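Local coordinates for protein transcriptional regulator (Streptococcus thermophilus LMD-9, PDB 5JUF) that probably switches on competence genes as a quorum-sensing transcriptional activator of the RNPP family, coupling a peptide-sensing TPR domain to a DNA-binding helix-turn-helix domain, at residues I86-Y91 against K98-L103; E106-F111 against L121-L126; N221-F226 against L258-N263. One frame throughout, in Å; residues are numbered along the deposited sequence.

Three contacts come in series along the chain, all within the ComR tetratricopeptide region. Interactions 1 and 2 join segments only 7 and 10 residues apart, whereas interaction 3 spans about 32. Interactions 1 and 2 share helix 94-111: its earlier part meets the loop that leads into it, its later part meets helix 117-130, and their centres lie about 13 Å apart. They thus fix successive parts of one helix. Interaction 3 ties the loop after helix 200-219 to the end of helix 246-260, far away in the same all-helical domain; its centre is about 32 Å from that of interaction 1 and about 38 Å from that of interaction 2, on the opposite side of the chain's centre.

Interaction 1. Residues I86-Y91 against K98-L103; sequences IKFPTY and KSKLTL. With SO4 (sulfate ion), chain B.
K100 runs along F88 and T90 in an extended chain. K100 CB lies at the edge of the phenyl ring, 3.8 Å from F88 CD2, and CG stays close to the same ring atom. With chi1 of K100 at -171°, the chain sets off opposite its own backbone N and runs back past the phenyl ring, the two side chains sliding by each other in opposite directions. K100 CD is still at the ring edge, in its plane, and also packs on the methyl T90 CG2 at 3.6 Å. Next, K100 CE lies 3.6 Å from both F88 O and sulfate O3. The loop concerned joins helix 76-86 to helix 94-111 within the tetratricopeptide domain, and the lysine of the second helix grips it. T90 and K100 both also touch L130 of helix 117-130.

At the tip, K100 NZ donates to F88 O at 2.9 Å, tilted 28° from the carbonyl plane, and to O3 of the sulfate at 3.0 Å. A water links NZ to I86 O, which ties the end of the preceding helix to the same ammonium. The sulfate, probably from the crystallisation liquor, is also held by the backbone N of T90, 3.1 Å from its O4, with an N-H...O angle of 160°. Its negative charge would be expected to favour a protonated K100, whose directly bonded carbonyl is F88 O.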
# COMPACT_ATOMS: atom_id res chain seq x y z
N ILE A 86 -10.54 4.03 -1.37
CA ILE A 86 -9.76 2.94 -1.95
C ILE A 86 -10.57 2.22 -3.03
O ILE A 86 -10.02 1.83 -4.07
CB ILE A 86 -9.27 1.98 -0.85
CG1 ILE A 86 -8.16 2.66 -0.05
CG2 ILE A 86 -8.77 0.66 -1.46
CD1 ILE A 86 -7.83 2.01 1.26
N LYS A 87 -11.87 2.05 -2.82
CA LYS A 87 -12.71 1.41 -3.83
C LYS A 87 -13.12 2.37 -4.94
O LYS A 87 -13.89 1.97 -5.81
CB LYS A 87 -13.95 0.79 -3.18
CG LYS A 87 -13.61 -0.20 -2.05
CD LYS A 87 -14.81 -0.99 -1.59
CE LYS A 87 -15.76 -0.14 -0.75
NZ LYS A 87 -16.86 -0.97 -0.15
N PHE A 88 -12.63 3.62 -4.92
CA PHE A 88 -12.95 4.58 -5.96
C PHE A 88 -11.92 4.49 -7.09
O PHE A 88 -10.80 4.98 -6.95
CB PHE A 88 -13.00 6.00 -5.40
CG PHE A 88 -13.38 7.05 -6.42
CD1 PHE A 88 -14.69 7.16 -6.86
CD2 PHE A 88 -12.43 7.89 -6.96
CE1 PHE A 88 -15.05 8.12 -7.81
CE2 PHE A 88 -12.78 8.85 -7.91
CZ PHE A 88 -14.08 8.96 -8.33
N PRO A 89 -12.25 3.86 -8.22
CA PRO A 89 -11.25 3.70 -9.28
C PRO A 89 -11.13 4.95 -10.13
O PRO A 89 -12.13 5.57 -10.52
CB PRO A 89 -11.80 2.52 -10.09
CG PRO A 89 -13.29 2.66 -9.96
CD PRO A 89 -13.54 3.25 -8.58
N THR A 90 -9.89 5.33 -10.43
CA THR A 90 -9.66 6.49 -11.28
C THR A 90 -9.76 6.15 -12.75
O THR A 90 -10.15 7.01 -13.54
CB THR A 90 -8.28 7.08 -11.03
OG1 THR A 90 -7.29 6.17 -11.51
CG2 THR A 90 -8.07 7.33 -9.54
N TYR A 91 -9.40 4.92 -13.13
CA TYR A 91 -9.32 4.52 -14.54
C TYR A 91 -8.40 5.43 -15.34
O TYR A 91 -8.61 5.64 -16.54
CB TYR A 91 -10.71 4.49 -15.19
CG TYR A 91 -11.71 3.58 -14.53
CD1 TYR A 91 -11.47 2.22 -14.41
CD2 TYR A 91 -12.90 4.09 -14.05
CE1 TYR A 91 -12.41 1.38 -13.81
CE2 TYR A 91 -13.84 3.26 -13.46
CZ TYR A 91 -13.59 1.91 -13.34
OH TYR A 91 -14.53 1.10 -12.74
N LYS A 98 -8.32 13.68 -9.78
CA LYS A 98 -8.46 14.89 -8.98
C LYS A 98 -9.53 14.72 -7.90
O LYS A 98 -9.35 15.18 -6.77
CB LYS A 98 -8.78 16.07 -9.89
CG LYS A 98 -8.93 17.42 -9.19
CD LYS A 98 -7.63 17.83 -8.49
CE LYS A 98 -7.77 19.18 -7.77
NZ LYS A 98 -6.46 19.65 -7.23
N SER A 99 -10.66 14.09 -8.25
CA SER A 99 -11.70 13.83 -7.25
C SER A 99 -11.18 12.96 -6.12
O SER A 99 -11.47 13.21 -4.95
CB SER A 99 -12.92 13.17 -7.90
OG SER A 99 -13.64 14.12 -8.64
N LYS A 100 -10.42 11.91 -6.46
CA LYS A 100 -9.89 11.00 -5.44
C LYS A 100 -8.91 11.71 -4.53
O LYS A 100 -8.91 11.49 -3.30
CB LYS A 100 -9.23 9.80 -6.12
CG LYS A 100 -8.84 8.67 -5.18
CD LYS A 100 -8.60 7.39 -5.99
CE LYS A 100 -8.03 6.30 -5.09
NZ LYS A 100 -8.24 4.94 -5.65
N LEU A 101 -8.03 12.54 -5.10
CA LEU A 101 -7.13 13.35 -4.29
C LEU A 101 -7.91 14.29 -3.36
O LEU A 101 -7.51 14.50 -2.21
CB LEU A 101 -6.20 14.15 -5.20
CG LEU A 101 -5.11 13.34 -5.93
CD1 LEU A 101 -4.57 14.14 -7.10
CD2 LEU A 101 -4.00 12.98 -4.95
N THR A 102 -9.00 14.87 -3.85
CA THR A 102 -9.84 15.70 -2.99
C THR A 102 -10.40 14.91 -1.82
O THR A 102 -10.39 15.39 -0.68
CB THR A 102 -10.96 16.34 -3.82
OG1 THR A 102 -10.38 17.24 -4.77
CG2 THR A 102 -11.92 17.12 -2.92
N LEU A 103 -10.87 13.67 -2.07
CA LEU A 103 -11.36 12.82 -0.99
C LEU A 103 -10.28 12.52 0.05
O LEU A 103 -10.56 12.47 1.25
CB LEU A 103 -11.88 11.48 -1.54
CG LEU A 103 -13.12 11.47 -2.43
CD1 LEU A 103 -13.31 10.10 -3.08
CD2 LEU A 103 -14.34 11.87 -1.61
S SO4 B . -6.54 3.87 -8.87
O1 SO4 B . -6.26 4.40 -10.21
O2 SO4 B . -5.69 2.70 -8.65
O3 SO4 B . -6.27 4.89 -7.86
O4 SO4 B . -7.95 3.47 -8.79
O HOH W 1 -7.43 2.59 -4.48

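Interaction 2. Residues E106-F111 against L121-L126; sequences EVYEKF and LTLDIL
Y108 and L123 mark the closest backbone approach of two helical segments that run antiparallel, with their CA atoms 7.0 Å apart, near enough for a leucine methyl to reach the backbone of the facing helix. That methyl, CD1 of L123, rests 3.9 Å from CA of Y108, and L123 CD1 is also 4.0 Å from Y108 CD2. The tyrosine ring extends across toward helix 117-130 because its CG stands opposite the backbone N, chi1 -172°. It meets L123 with an edge: CB of L123 lies in the ring plane, 4.0 Å from CD2 of Y108, so the aromatic contact here is with the rim.

Nearer the phenol, D124 comes to the ring obliquely. Its carboxylate is turned 51° from the ring, and D124 OD1 approaches CE2 of Y108 to 3.6 Å without a direct hydrogen bond. A water joins the polar ends instead: it donates to OD2 of D124 at 3.0 Å and has a weak link to the phenol OH of Y108. The contact therefore grades from apolar beside the helix backbones to a weak water link at the phenol.

Helix 139-152 packs against D124 through V141, while V107, on the Y108 helix, leans on Y78 and M81 of helix 76-86. Stacked antiparallel helices, consecutive in the chain as here, are characteristic of tetratricopeptide domains.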
# COMPACT_ATOMS: atom_id res chain seq x y z
N GLU A 106 -9.78 15.52 2.22
CA GLU A 106 -10.96 15.69 3.07
C GLU A 106 -10.86 14.81 4.32
O GLU A 106 -11.03 15.29 5.45
CB GLU A 106 -12.23 15.35 2.28
CG GLU A 106 -13.49 15.20 3.15
CD GLU A 106 -14.68 14.54 2.45
OE1 GLU A 106 -14.49 13.85 1.42
OE2 GLU A 106 -15.82 14.70 2.95
N VAL A 107 -10.53 13.54 4.13
CA VAL A 107 -10.47 12.63 5.27
C VAL A 107 -9.28 12.96 6.16
O VAL A 107 -9.38 12.92 7.39
CB VAL A 107 -10.41 11.18 4.77
CG1 VAL A 107 -10.52 10.23 5.93
CG2 VAL A 107 -11.54 10.93 3.81
N TYR A 108 -8.14 13.27 5.54
CA TYR A 108 -6.92 13.62 6.27
C TYR A 108 -7.16 14.79 7.21
O TYR A 108 -6.81 14.74 8.39
CB TYR A 108 -5.82 13.94 5.26
CG TYR A 108 -4.42 14.15 5.83
CD1 TYR A 108 -4.05 15.35 6.40
CD2 TYR A 108 -3.46 13.15 5.74
CE1 TYR A 108 -2.78 15.56 6.89
CE2 TYR A 108 -2.17 13.34 6.23
CZ TYR A 108 -1.85 14.56 6.81
OH TYR A 108 -0.58 14.76 7.30
N GLU A 109 -7.77 15.86 6.69
CA GLU A 109 -8.02 17.05 7.49
C GLU A 109 -9.11 16.81 8.54
O GLU A 109 -8.99 17.27 9.68
CB GLU A 109 -8.41 18.22 6.58
CG GLU A 109 -7.29 18.66 5.64
CD GLU A 109 -7.68 19.85 4.78
OE1 GLU A 109 -8.80 20.37 4.94
OE2 GLU A 109 -6.86 20.27 3.93
N LYS A 110 -10.18 16.11 8.16
CA LYS A 110 -11.28 15.92 9.11
C LYS A 110 -10.83 15.11 10.32
O LYS A 110 -11.29 15.35 11.44
CB LYS A 110 -12.46 15.24 8.42
CG LYS A 110 -13.67 15.11 9.34
CD LYS A 110 -14.83 14.45 8.64
CE LYS A 110 -16.04 14.40 9.58
NZ LYS A 110 -17.21 13.84 8.89
N PHE A 111 -9.94 14.14 10.12
CA PHE A 111 -9.61 13.21 11.19
C PHE A 111 -8.17 13.34 11.67
O PHE A 111 -7.75 12.55 12.53
CB PHE A 111 -9.90 11.78 10.74
CG PHE A 111 -11.37 11.52 10.51
CD1 PHE A 111 -12.23 11.38 11.58
CD2 PHE A 111 -11.88 11.43 9.23
CE1 PHE A 111 -13.59 11.16 11.38
CE2 PHE A 111 -13.23 11.20 9.02
CZ PHE A 111 -14.08 11.06 10.10
N LEU A 121 0.15 8.09 7.23
CA LEU A 121 1.12 7.73 6.20
C LEU A 121 0.43 7.04 5.02
O LEU A 121 0.74 7.31 3.85
CB LEU A 121 2.19 6.85 6.82
CG LEU A 121 3.50 6.56 6.07
CD1 LEU A 121 3.36 5.29 5.32
CD2 LEU A 121 3.99 7.70 5.16
N THR A 122 -0.51 6.14 5.32
CA THR A 122 -1.35 5.51 4.30
C THR A 122 -2.01 6.54 3.38
O THR A 122 -2.03 6.36 2.15
CB THR A 122 -2.42 4.66 4.99
OG1 THR A 122 -1.81 3.43 5.42
CG2 THR A 122 -3.57 4.37 4.07
N LEU A 123 -2.55 7.62 3.96
CA LEU A 123 -3.17 8.66 3.14
C LEU A 123 -2.13 9.43 2.33
O LEU A 123 -2.38 9.76 1.17
CB LEU A 123 -3.98 9.62 4.03
CG LEU A 123 -5.13 8.95 4.81
CD1 LEU A 123 -5.77 9.92 5.78
CD2 LEU A 123 -6.18 8.39 3.84
N ASP A 124 -0.96 9.71 2.93
CA ASP A 124 0.12 10.41 2.22
C ASP A 124 0.63 9.58 1.05
O ASP A 124 0.97 10.13 -0.01
CB ASP A 124 1.29 10.72 3.18
CG ASP A 124 0.99 11.88 4.14
OD1 ASP A 124 0.35 12.87 3.72
OD2 ASP A 124 1.39 11.80 5.31
N ILE A 125 0.72 8.27 1.23
CA ILE A 125 1.14 7.36 0.15
C ILE A 125 0.18 7.46 -1.03
O ILE A 125 0.59 7.64 -2.18
CB ILE A 125 1.22 5.91 0.68
CG1 ILE A 125 2.43 5.72 1.60
CG2 ILE A 125 1.24 4.91 -0.48
CD1 ILE A 125 2.54 4.30 2.19
N LEU A 126 -1.12 7.32 -0.76
CA LEU A 126 -2.12 7.39 -1.81
C LEU A 126 -2.06 8.74 -2.53
O LEU A 126 -2.15 8.80 -3.77
CB LEU A 126 -3.50 7.16 -1.22
CG LEU A 126 -3.79 5.76 -0.66
CD1 LEU A 126 -5.06 5.78 0.20
CD2 LEU A 126 -3.92 4.73 -1.77
O HOH W 2 2.07 12.82 8.00

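Interaction 3. Residues N221-F226 against L258-N263; sequences NSFSDF and LLHKEN
F223 and H260 each offer the other a ring face, yet what lies on each face is chiefly the partner's methylene. CB of H260 sits over one face of the F223 phenyl ring, 3.9 Å from its centroid, and CB of F223 sits over the H260 imidazole at the same distance from that centroid. These are two reciprocal CH-pi contacts. The planes are inclined by 29° and slid apart, with centroids 5.3 Å from each other, so the rings themselves barely overlap. N221 OD1 lies at the phenyl edge, in its plane.

Different first torsions support the exchange: CG of H260 is anti to its backbone N (chi1 -173°), whereas that of F223 is anti to its carbonyl carbon (chi1 -73°). F223 CZ, at the far end of the ring, packs on L259 CB, 3.9 Å apart, oblique to the ring.

F223 also opens a type II beta turn that leads to F226, closed by a bond from F226 N to F223 O. Within the tetratricopeptide domain, F223 thus presses the loop between helices 200-219 and 226-240 against the end of helix 246-260, where Y256 meets both aromatic residues, while I218 of helix 200-219 touches F223 and L259.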
# COMPACT_ATOMS: atom_id res chain seq x y z
N ASN A 221 12.97 -7.28 -17.18
CA ASN A 221 13.07 -8.50 -17.98
C ASN A 221 13.34 -9.72 -17.10
O ASN A 221 14.20 -10.55 -17.39
CB ASN A 221 14.15 -8.37 -19.06
CG ASN A 221 14.02 -9.43 -20.13
OD1 ASN A 221 12.98 -9.55 -20.78
ND2 ASN A 221 15.08 -10.22 -20.32
N SER A 222 12.58 -9.83 -16.02
CA SER A 222 12.73 -10.90 -15.02
C SER A 222 11.37 -11.58 -14.86
O SER A 222 10.51 -11.08 -14.14
CB SER A 222 13.23 -10.33 -13.70
OG SER A 222 13.25 -11.31 -12.67
N PHE A 223 11.19 -12.73 -15.52
CA PHE A 223 9.87 -13.34 -15.63
C PHE A 223 9.68 -14.57 -14.75
O PHE A 223 8.69 -15.28 -14.91
CB PHE A 223 9.57 -13.68 -17.08
CG PHE A 223 9.29 -12.48 -17.92
CD1 PHE A 223 8.01 -11.92 -17.94
CD2 PHE A 223 10.29 -11.88 -18.67
CE1 PHE A 223 7.74 -10.79 -18.71
CE2 PHE A 223 10.03 -10.76 -19.45
CZ PHE A 223 8.75 -10.22 -19.47
N SER A 224 10.59 -14.83 -13.81
CA SER A 224 10.33 -15.86 -12.82
C SER A 224 9.07 -15.52 -12.04
O SER A 224 8.85 -14.36 -11.68
CB SER A 224 11.53 -16.00 -11.88
OG SER A 224 11.78 -14.78 -11.20
N ASP A 225 8.23 -16.53 -11.82
CA ASP A 225 6.97 -16.40 -11.08
C ASP A 225 5.98 -15.45 -11.75
O ASP A 225 5.01 -15.03 -11.11
CB ASP A 225 7.21 -15.94 -9.63
CG ASP A 225 8.15 -16.84 -8.88
OD1 ASP A 225 7.98 -18.07 -8.94
OD2 ASP A 225 9.08 -16.30 -8.24
N PHE A 226 6.20 -15.07 -13.01
CA PHE A 226 5.30 -14.11 -13.65
C PHE A 226 3.91 -14.69 -13.83
O PHE A 226 2.91 -13.99 -13.62
CB PHE A 226 5.86 -13.65 -15.00
CG PHE A 226 5.14 -12.46 -15.60
CD1 PHE A 226 4.03 -12.63 -16.41
CD2 PHE A 226 5.59 -11.17 -15.34
CE1 PHE A 226 3.37 -11.53 -16.95
CE2 PHE A 226 4.94 -10.07 -15.87
CZ PHE A 226 3.82 -10.25 -16.68
N LEU A 258 4.95 -12.64 -25.43
CA LEU A 258 5.71 -11.90 -26.44
C LEU A 258 7.16 -11.70 -26.03
O LEU A 258 8.07 -11.88 -26.84
CB LEU A 258 5.04 -10.55 -26.69
CG LEU A 258 5.70 -9.61 -27.70
CD1 LEU A 258 5.66 -10.21 -29.09
CD2 LEU A 258 5.05 -8.24 -27.69
N LEU A 259 7.40 -11.32 -24.77
CA LEU A 259 8.72 -10.90 -24.34
C LEU A 259 9.54 -12.04 -23.75
O LEU A 259 10.76 -12.09 -23.95
CB LEU A 259 8.59 -9.77 -23.31
CG LEU A 259 7.87 -8.52 -23.81
CD1 LEU A 259 7.58 -7.58 -22.66
CD2 LEU A 259 8.72 -7.83 -24.86
N HIS A 260 8.91 -12.97 -23.04
CA HIS A 260 9.62 -14.10 -22.47
C HIS A 260 9.56 -15.35 -23.33
O HIS A 260 10.59 -15.99 -23.56
CB HIS A 260 9.10 -14.42 -21.07
CG HIS A 260 9.91 -15.46 -20.35
ND1 HIS A 260 9.38 -16.65 -19.92
CD2 HIS A 260 11.22 -15.48 -20.01
CE1 HIS A 260 10.32 -17.37 -19.33
NE2 HIS A 260 11.45 -16.68 -19.38
N LYS A 261 8.37 -15.73 -23.81
CA LYS A 261 8.26 -16.92 -24.64
C LYS A 261 8.57 -16.65 -26.10
O LYS A 261 8.87 -17.60 -26.84
CB LYS A 261 6.87 -17.54 -24.53
CG LYS A 261 6.47 -17.91 -23.11
CD LYS A 261 7.45 -18.90 -22.50
CE LYS A 261 7.43 -20.22 -23.24
NZ LYS A 261 8.46 -21.15 -22.72
N GLU A 262 8.54 -15.39 -26.53
CA GLU A 262 8.68 -15.02 -27.94
C GLU A 262 7.71 -15.82 -28.81
O GLU A 262 8.07 -16.40 -29.83
CB GLU A 262 10.12 -15.19 -28.42
CG GLU A 262 11.11 -14.28 -27.70
CD GLU A 262 12.45 -14.22 -28.37
OE1 GLU A 262 13.21 -13.28 -28.08
OE2 GLU A 262 12.75 -15.12 -29.18
N ASN A 263 6.46 -15.86 -28.37
CA ASN A 263 5.38 -16.54 -29.07
C ASN A 263 4.40 -15.46 -29.52
O ASN A 263 3.49 -15.09 -28.77
CB ASN A 263 4.72 -17.58 -28.15
CG ASN A 263 3.75 -18.48 -28.89
OD1 ASN A 263 3.13 -18.07 -29.87
ND2 ASN A 263 3.59 -19.70 -28.41